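Local coordinates for protein seryl-tRNA synthetase, cytoplasmic (Candida albicans, PDB 3QO8) that attaches serine to tRNA(Ser) in two steps, first activating the amino acid with ATP to seryl-AMP and then passing it to the acceptor end of the tRNA, at residues F186-Q189 and A190-Y194; A222-S225 and Q226-E230; R318-G321 and C322-F326. All blocks are in the same frame, centred on the assembly; numbering follows the deposited sequence. Where two conformers were deposited one is given.

Interaction 1 of 3, residues F186-Q189 and A190-Y194; sequences FLNQ and ALINY
Side chains of N188 and Q189 meet those of I192 and N193 one turn further along helix 183-200, and I192 reaches back over both of the first pair. At chi1 -70° its CG1 branch swings back on the side of the amide nitrogen and drapes over the previous turn, with CG1 3.3 Å from N188 O. At the end of that branch CD1 touches two amides: Q189 OE1 is 3.6 Å from I192 CD1, and N188 ND2 is 3.9 Å from it. The bend at chi2 (-61°) folds the Q189 amide back alongside I192 and N193, where Q189 NE2 comes within 3.9 Å of N193 ND2, the two amide planes standing 71° apart. A190, with no more than a methyl group, leaves its CB 3.2 Å from F186 O.

This helix, followed by strand 205-208 and lying on the twofold interface, is consistent with motif 1 of class II synthetases, the element through which such enzymes dimerise. Q189 NE2 bonds to N193 OD1 of the second subunit, and by symmetry N193 OD1 accepts from Q189 NE2 of the second subunit; F186 also packs on P206 of that subunit. The polar end of N188 is held within its own subunit, its OD1 bonded to T408 OG1 and its ND2 to E299 OE1, so both ends of this buried amide are satisfied and its rotation is fixed.

Backbone bonds of the regular alpha-helical i to i+4 kind join the two segments. A190 N donates to F186 O at 2.8 Å and L191 N to L187 O at 3.0 Å. I192 N reaches N188 O in the same manner, and N193 N closes on Q189 O at 2.9 Å.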
loop_
_atom_site.group_PDB
_atom_site.type_symbol
_atom_site.label_atom_id
_atom_site.label_comp_id
_atom_site.label_asym_id
_atom_site.label_seq_id
_atom_site.Cartn_x
_atom_site.Cartn_y
_atom_site.Cartn_z
ATOM N N PHE A 186 1.714 -16.651 6.485
ATOM C CA PHE A 186 2.797 -16.928 7.438
ATOM C C PHE A 186 4.177 -16.975 6.762
ATOM O O PHE A 186 5.173 -16.501 7.315
ATOM C CB PHE A 186 2.543 -18.231 8.196
ATOM C CG PHE A 186 1.446 -18.140 9.234
ATOM C CD1 PHE A 186 1.264 -16.990 9.978
ATOM C CD2 PHE A 186 0.604 -19.221 9.466
ATOM C CE1 PHE A 186 0.266 -16.912 10.949
ATOM C CE2 PHE A 186 -0.406 -19.151 10.438
ATOM C CZ PHE A 186 -0.573 -17.998 11.169
ATOM N N LEU A 187 4.237 -17.537 5.560
ATOM C CA LEU A 187 5.508 -17.591 4.841
ATOM C C LEU A 187 5.959 -16.199 4.413
ATOM O O LEU A 187 7.142 -15.888 4.450
ATOM C CB LEU A 187 5.405 -18.490 3.604
ATOM C CG LEU A 187 5.525 -19.991 3.883
ATOM C CD1 LEU A 187 4.991 -20.808 2.718
ATOM C CD2 LEU A 187 6.968 -20.356 4.214
ATOM N N ASN A 188 5.018 -15.385 3.951
ATOM C CA ASN A 188 5.349 -14.022 3.564
ATOM C C ASN A 188 5.911 -13.233 4.751
ATOM O O ASN A 188 6.959 -12.603 4.645
ATOM C CB ASN A 188 4.135 -13.323 2.960
ATOM C CG ASN A 188 4.526 -12.166 2.067
ATOM O OD1 ASN A 188 5.239 -12.341 1.070
ATOM N ND2 ASN A 188 4.033 -10.989 2.389
ATOM N N GLN A 189 5.224 -13.304 5.892
ATOM C CA GLN A 189 5.705 -12.658 7.112
ATOM C C GLN A 189 7.049 -13.224 7.568
ATOM O O GLN A 189 7.921 -12.482 8.026
ATOM C CB GLN A 189 4.657 -12.771 8.228
ATOM C CG GLN A 189 3.446 -11.854 8.012
ATOM C CD GLN A 189 3.835 -10.391 7.986
ATOM O OE1 GLN A 189 3.539 -9.665 7.038
ATOM N NE2 GLN A 189 4.499 -9.946 9.036
ATOM N N ALA A 190 7.210 -14.543 7.449
ATOM C CA ALA A 190 8.462 -15.186 7.806
ATOM C C ALA A 190 9.608 -14.567 7.015
ATOM O O ALA A 190 10.641 -14.225 7.578
ATOM C CB ALA A 190 8.392 -16.731 7.564
ATOM N N LEU A 191 9.435 -14.439 5.702
ATOM C CA LEU A 191 10.497 -13.854 4.872
ATOM C C LEU A 191 10.780 -12.394 5.225
ATOM O O LEU A 191 11.933 -11.967 5.273
ATOM C CB LEU A 191 10.167 -13.976 3.386
ATOM C CG LEU A 191 10.428 -15.394 2.862
ATOM C CD1 LEU A 191 9.726 -15.596 1.552
ATOM C CD2 LEU A 191 11.939 -15.618 2.728
ATOM N N ILE A 192 9.725 -11.628 5.477
ATOM C CA ILE A 192 9.905 -10.239 5.869
ATOM C C ILE A 192 10.726 -10.145 7.170
ATOM O O ILE A 192 11.696 -9.388 7.259
ATOM C CB ILE A 192 8.544 -9.552 6.069
ATOM C CG1 ILE A 192 7.832 -9.377 4.721
ATOM C CG2 ILE A 192 8.730 -8.214 6.759
ATOM C CD1 ILE A 192 6.332 -9.085 4.850
ATOM N N ASN A 193 10.342 -10.923 8.176
ATOM C CA ASN A 193 11.022 -10.859 9.477
ATOM C C ASN A 193 12.406 -11.496 9.504
ATOM O O ASN A 193 13.341 -10.987 10.145
ATOM C CB ASN A 193 10.129 -11.445 10.571
ATOM C CG ASN A 193 8.927 -10.571 10.834
ATOM O OD1 ASN A 193 9.063 -9.366 11.007
ATOM N ND2 ASN A 193 7.751 -11.163 10.844
ATOM N N TYR A 194 12.547 -12.606 8.799
ATOM C CA TYR A 194 13.873 -13.209 8.660
ATOM C C TYR A 194 14.813 -12.231 7.950
ATOM O O TYR A 194 15.931 -11.975 8.413
ATOM C CB TYR A 194 13.805 -14.566 7.943
ATOM C CG TYR A 194 15.176 -15.151 7.666
ATOM C CD1 TYR A 194 16.149 -15.184 8.666
ATOM C CD2 TYR A 194 15.509 -15.624 6.400
ATOM C CE1 TYR A 194 17.408 -15.698 8.421
ATOM C CE2 TYR A 194 16.769 -16.145 6.142
ATOM C CZ TYR A 194 17.712 -16.180 7.161
ATOM O OH TYR A 194 18.966 -16.692 6.921
#

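Interaction 2 of 3, residues A222-S225 and Q226-E230; sequences AQLS and QFDEE
The first turn of the short helix 224-229, beside the active site, is tied together by Q223 and Q226. Q226 OE1 accepts the backbone N-H of Q223 at 3.0 Å, while Q226 N returns a bond to Q223 O at 2.9 Å, its donor standing above the carbonyl plane. At the other end of the Q226 side-chain amide, NE2 gives a 2.8 Å bond to E230 OE1, which receives it on its syn lone pair and lies near the amide plane. Q223 tucks its CG between its own backbone N and carbonyl carbon (chi1 62°), from where Q223 NE2 reaches S225 OG at 3.1 Å and OE1 takes the backbone N-H of N346.

The ring of F227 turns an edge to A222 O and L224 O; its CE2 lies 4.0 Å from A222 CB, and Y242 meets the ring edge-to-face. Further along, D228 N bonds to L224 O.

The pattern of one accepted and one donated bond favours a single orientation of the Q226 amide, which probably helps to place the E230 carboxylate, whose other oxygen, OE2, makes a long, weak ion pair with R279, a probable ATP-binding residue.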
loop_
_atom_site.group_PDB
_atom_site.type_symbol
_atom_site.label_atom_id
_atom_site.label_comp_id
_atom_site.label_asym_id
_atom_site.label_seq_id
_atom_site.Cartn_x
_atom_site.Cartn_y
_atom_site.Cartn_z
ATOM N N ALA A 222 13.402 8.668 -9.730
ATOM C CA ALA A 222 12.918 7.754 -10.765
ATOM C C ALA A 222 13.119 8.345 -12.161
ATOM O O ALA A 222 13.000 9.559 -12.353
ATOM C CB ALA A 222 11.447 7.427 -10.539
ATOM N N GLN A 223 13.418 7.490 -13.136
ATOM C CA GLN A 223 13.572 7.952 -14.517
ATOM C C GLN A 223 12.214 8.035 -15.210
ATOM O O GLN A 223 11.254 7.394 -14.780
ATOM C CB GLN A 223 14.564 7.074 -15.309
ATOM C CG GLN A 223 14.175 5.600 -15.479
ATOM C CD GLN A 223 15.263 4.778 -16.204
ATOM O OE1 GLN A 223 16.311 4.471 -15.632
ATOM N NE2 GLN A 223 15.008 4.424 -17.464
ATOM N N LEU A 224 12.149 8.814 -16.288
ATOM C CA LEU A 224 10.898 9.071 -17.005
ATOM C C LEU A 224 10.116 7.808 -17.348
ATOM O O LEU A 224 8.894 7.756 -17.192
ATOM C CB LEU A 224 11.171 9.859 -18.288
ATOM C CG LEU A 224 9.947 10.106 -19.172
ATOM C CD1 LEU A 224 8.901 10.903 -18.412
ATOM C CD2 LEU A 224 10.340 10.819 -20.456
ATOM N N SER A 225 10.821 6.790 -17.830
ATOM C CA SER A 225 10.164 5.551 -18.244
ATOM C C SER A 225 9.368 4.913 -17.103
ATOM O O SER A 225 8.374 4.226 -17.340
ATOM C CB SER A 225 11.178 4.554 -18.802
ATOM O OG SER A 225 11.970 4.005 -17.766
ATOM N N GLN A 226 9.804 5.139 -15.867
ATOM C CA GLN A 226 9.089 4.600 -14.716
ATOM C C GLN A 226 7.738 5.305 -14.546
ATOM O O GLN A 226 6.734 4.669 -14.221
ATOM C CB GLN A 226 9.949 4.674 -13.445
ATOM C CG GLN A 226 11.205 3.797 -13.525
ATOM C CD GLN A 226 12.103 3.894 -12.297
ATOM O OE1 GLN A 226 13.071 4.663 -12.274
ATOM N NE2 GLN A 226 11.795 3.098 -11.275
ATOM N N PHE A 227 7.701 6.611 -14.792
ATOM C CA PHE A 227 6.441 7.337 -14.710
ATOM C C PHE A 227 5.449 6.867 -15.774
ATOM O O PHE A 227 4.235 6.939 -15.579
ATOM C CB PHE A 227 6.670 8.844 -14.824
ATOM C CG PHE A 227 7.251 9.462 -13.583
ATOM C CD1 PHE A 227 6.426 9.890 -12.557
ATOM C CD2 PHE A 227 8.622 9.611 -13.442
ATOM C CE1 PHE A 227 6.956 10.458 -11.414
ATOM C CE2 PHE A 227 9.157 10.177 -12.303
ATOM C CZ PHE A 227 8.323 10.603 -11.286
ATOM N N ASP A 228 5.975 6.373 -16.891
ATOM C CA ASP A 228 5.145 5.981 -18.031
ATOM C C ASP A 228 4.441 4.628 -17.884
ATOM O O ASP A 228 3.247 4.515 -18.141
ATOM C CB ASP A 228 5.967 5.999 -19.325
ATOM C CG ASP A 228 6.308 7.406 -19.781
ATOM O OD1 ASP A 228 5.505 8.328 -19.521
ATOM O OD2 ASP A 228 7.378 7.591 -20.400
ATOM N N GLU A 229 5.173 3.597 -17.485
ATOM C CA GLU A 229 4.584 2.264 -17.464
ATOM C C GLU A 229 4.756 1.528 -16.144
ATOM O O GLU A 229 4.442 0.338 -16.050
ATOM C CB GLU A 229 5.143 1.414 -18.611
ATOM C CG GLU A 229 6.646 1.201 -18.564
ATOM C CD GLU A 229 7.169 0.470 -19.791
ATOM O OE1 GLU A 229 6.387 0.272 -20.748
ATOM O OE2 GLU A 229 8.360 0.092 -19.797
ATOM N N GLU A 230 5.262 2.219 -15.127
ATOM C CA GLU A 230 5.504 1.549 -13.852
ATOM C C GLU A 230 4.630 2.073 -12.715
ATOM O O GLU A 230 4.023 1.278 -11.994
ATOM C CB GLU A 230 6.991 1.600 -13.459
ATOM C CG GLU A 230 7.382 0.613 -12.351
ATOM C CD GLU A 230 8.805 0.830 -11.822
ATOM O OE1 GLU A 230 9.225 2.007 -11.685
ATOM O OE2 GLU A 230 9.503 -0.174 -11.535
#

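Interaction 3 of 3, residues R318-G321 and C322-F326; sequences RMIG and CSEEF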
loop_
_atom_site.group_PDB
_atom_site.type_symbol
_atom_site.label_atom_id
_atom_site.label_comp_id
_atom_site.label_asym_id
_atom_site.label_seq_id
_atom_site.Cartn_x
_atom_site.Cartn_y
_atom_site.Cartn_z
ATOM N N ARG A 318 30.096 -6.501 -1.237
ATOM C CA ARG A 318 29.544 -6.843 0.069
ATOM C C ARG A 318 28.032 -7.074 -0.012
ATOM O O ARG A 318 27.491 -7.999 0.595
ATOM C CB ARG A 318 29.857 -5.710 1.045
ATOM C CG ARG A 318 29.733 -6.058 2.512
ATOM C CD ARG A 318 30.484 -5.036 3.368
ATOM N NE ARG A 318 31.932 -5.142 3.200
ATOM C CZ ARG A 318 32.735 -4.139 2.857
ATOM N NH1 ARG A 318 32.251 -2.922 2.634
ATOM N NH2 ARG A 318 34.038 -4.355 2.736
ATOM N N MET A 319 27.349 -6.213 -0.761
ATOM C CA MET A 319 25.894 -6.280 -0.853
ATOM C C MET A 319 25.389 -7.499 -1.636
ATOM O O MET A 319 24.441 -8.162 -1.205
ATOM C CB MET A 319 25.324 -4.991 -1.453
ATOM C CG MET A 319 25.550 -3.774 -0.565
ATOM S SD MET A 319 25.226 -2.226 -1.413
ATOM C CE MET A 319 23.439 -2.315 -1.624
ATOM N N ILE A 320 25.998 -7.795 -2.782
ATOM C CA ILE A 320 25.566 -8.985 -3.523
ATOM C C ILE A 320 25.930 -10.211 -2.688
ATOM O O ILE A 320 25.204 -11.209 -2.675
ATOM C CB ILE A 320 26.143 -9.051 -4.976
ATOM C CG1 ILE A 320 25.494 -10.204 -5.760
ATOM C CG2 ILE A 320 27.667 -9.150 -4.968
ATOM C CD1 ILE A 320 23.975 -9.989 -5.952
ATOM N N GLY A 321 27.036 -10.115 -1.957
ATOM C CA GLY A 321 27.454 -11.200 -1.081
ATOM C C GLY A 321 26.414 -11.446 0.008
ATOM O O GLY A 321 26.092 -12.593 0.346
ATOM N N CYS A 322 25.884 -10.366 0.565
ATOM C CA CYS A 322 24.803 -10.474 1.554
ATOM C C CYS A 322 23.585 -11.209 0.989
ATOM O O CYS A 322 23.002 -12.062 1.654
ATOM C CB CYS A 322 24.360 -9.089 2.070
ATOM S SG CYS A 322 25.411 -8.404 3.364
ATOM N N SER A 323 23.172 -10.851 -0.220
ATOM C CA SER A 323 22.036 -11.540 -0.835
ATOM C C SER A 323 22.346 -13.016 -1.126
ATOM O O SER A 323 21.499 -13.900 -0.941
ATOM C CB SER A 323 21.603 -10.809 -2.101
ATOM O OG SER A 323 21.077 -9.525 -1.768
ATOM N N GLU A 324 23.560 -13.292 -1.597
ATOM C CA GLU A 324 23.939 -14.683 -1.838
ATOM C C GLU A 324 23.834 -15.498 -0.550
ATOM O O GLU A 324 23.267 -16.593 -0.527
ATOM C CB GLU A 324 25.358 -14.756 -2.383
ATOM C CG GLU A 324 25.505 -14.157 -3.767
ATOM C CD GLU A 324 26.904 -14.364 -4.313
ATOM O OE1 GLU A 324 27.269 -15.528 -4.604
ATOM O OE2 GLU A 324 27.636 -13.368 -4.442
ATOM N N GLU A 325 24.387 -14.957 0.527
ATOM C CA GLU A 325 24.334 -15.637 1.811
ATOM C C GLU A 325 22.884 -15.898 2.215
ATOM O O GLU A 325 22.543 -16.980 2.699
ATOM C CB GLU A 325 25.063 -14.823 2.884
ATOM C CG GLU A 325 25.109 -15.506 4.236
ATOM C CD GLU A 325 25.716 -14.626 5.338
ATOM O OE1 GLU A 325 26.233 -13.527 5.026
ATOM O OE2 GLU A 325 25.660 -15.038 6.516
ATOM N N PHE A 326 22.023 -14.908 2.011
ATOM C CA PHE A 326 20.603 -15.074 2.298
ATOM C C PHE A 326 20.003 -16.264 1.525
ATOM O O PHE A 326 19.330 -17.115 2.118
ATOM C CB PHE A 326 19.847 -13.770 1.990
ATOM C CG PHE A 326 18.369 -13.808 2.347
ATOM C CD1 PHE A 326 17.942 -13.583 3.646
ATOM C CD2 PHE A 326 17.416 -14.069 1.369
ATOM C CE1 PHE A 326 16.588 -13.606 3.970
ATOM C CE2 PHE A 326 16.062 -14.105 1.683
ATOM C CZ PHE A 326 15.646 -13.880 2.986
#
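Rotated to chi1 -67°, E324 sends its CG back beside its own backbone N and over the preceding turn, and the chain then runs on extended. I320, with CG1 anti to the backbone N (chi1 -172°), offers that branch in return, and the two side chains meet where I320 CG1 is 4.0 Å from E324 OE2. Both belong to helix 312-329, which packs on the largely antiparallel sheet of the class II catalytic core: I320 touches C370, while the side chains of M319 and S323 pack against strand 399-404, and C322 rests against Q303.

The methylene of E324 presses close, its CG 3.2 Å from I320 O, so the aliphatic part covers that carbonyl while the buried carboxylate turns to stronger partners. Its OE2 forms a salt bridge with R129 and its OE1 bonds to Y334 OH, which together fix the rotation of the group. S323 OG, similarly, bonds to T404 O, linking the helix to a residue that probably binds serine.

C322 lies alongside the carbonyls of the turn before, its CB 3.4 Å from M319 O. Of the four backbone bonds that join the two segments, the straightest runs from E325 N to G321 O, 2.9 Å long with an angle of 167° at the hydrogen.

How the interactions relate
Interactions 1 and 3 sit on two different helices that touch: Y194 CD2 is 3.3 Å from F326 CE1, the rings inclined at about 25°, and L191 CD2 lies 4.1 Å from F326 CZ. Their centres are about 18 Å apart. The dimer-interface helix is thereby packed against a helix that lies on the catalytic sheet. Interaction 2 stands apart, its centre about 30 Å from that of interaction 1 and 28 Å from that of interaction 3. Of the three, only interaction 2 comes near a bound seryl-adenylate analogue, about 5 Å from the E230 side chain; those of M319 and N188 stay about 8 and 10 Å from a bound analogue. A bound magnesium ion lies about 6 Å from the Q223 side chain.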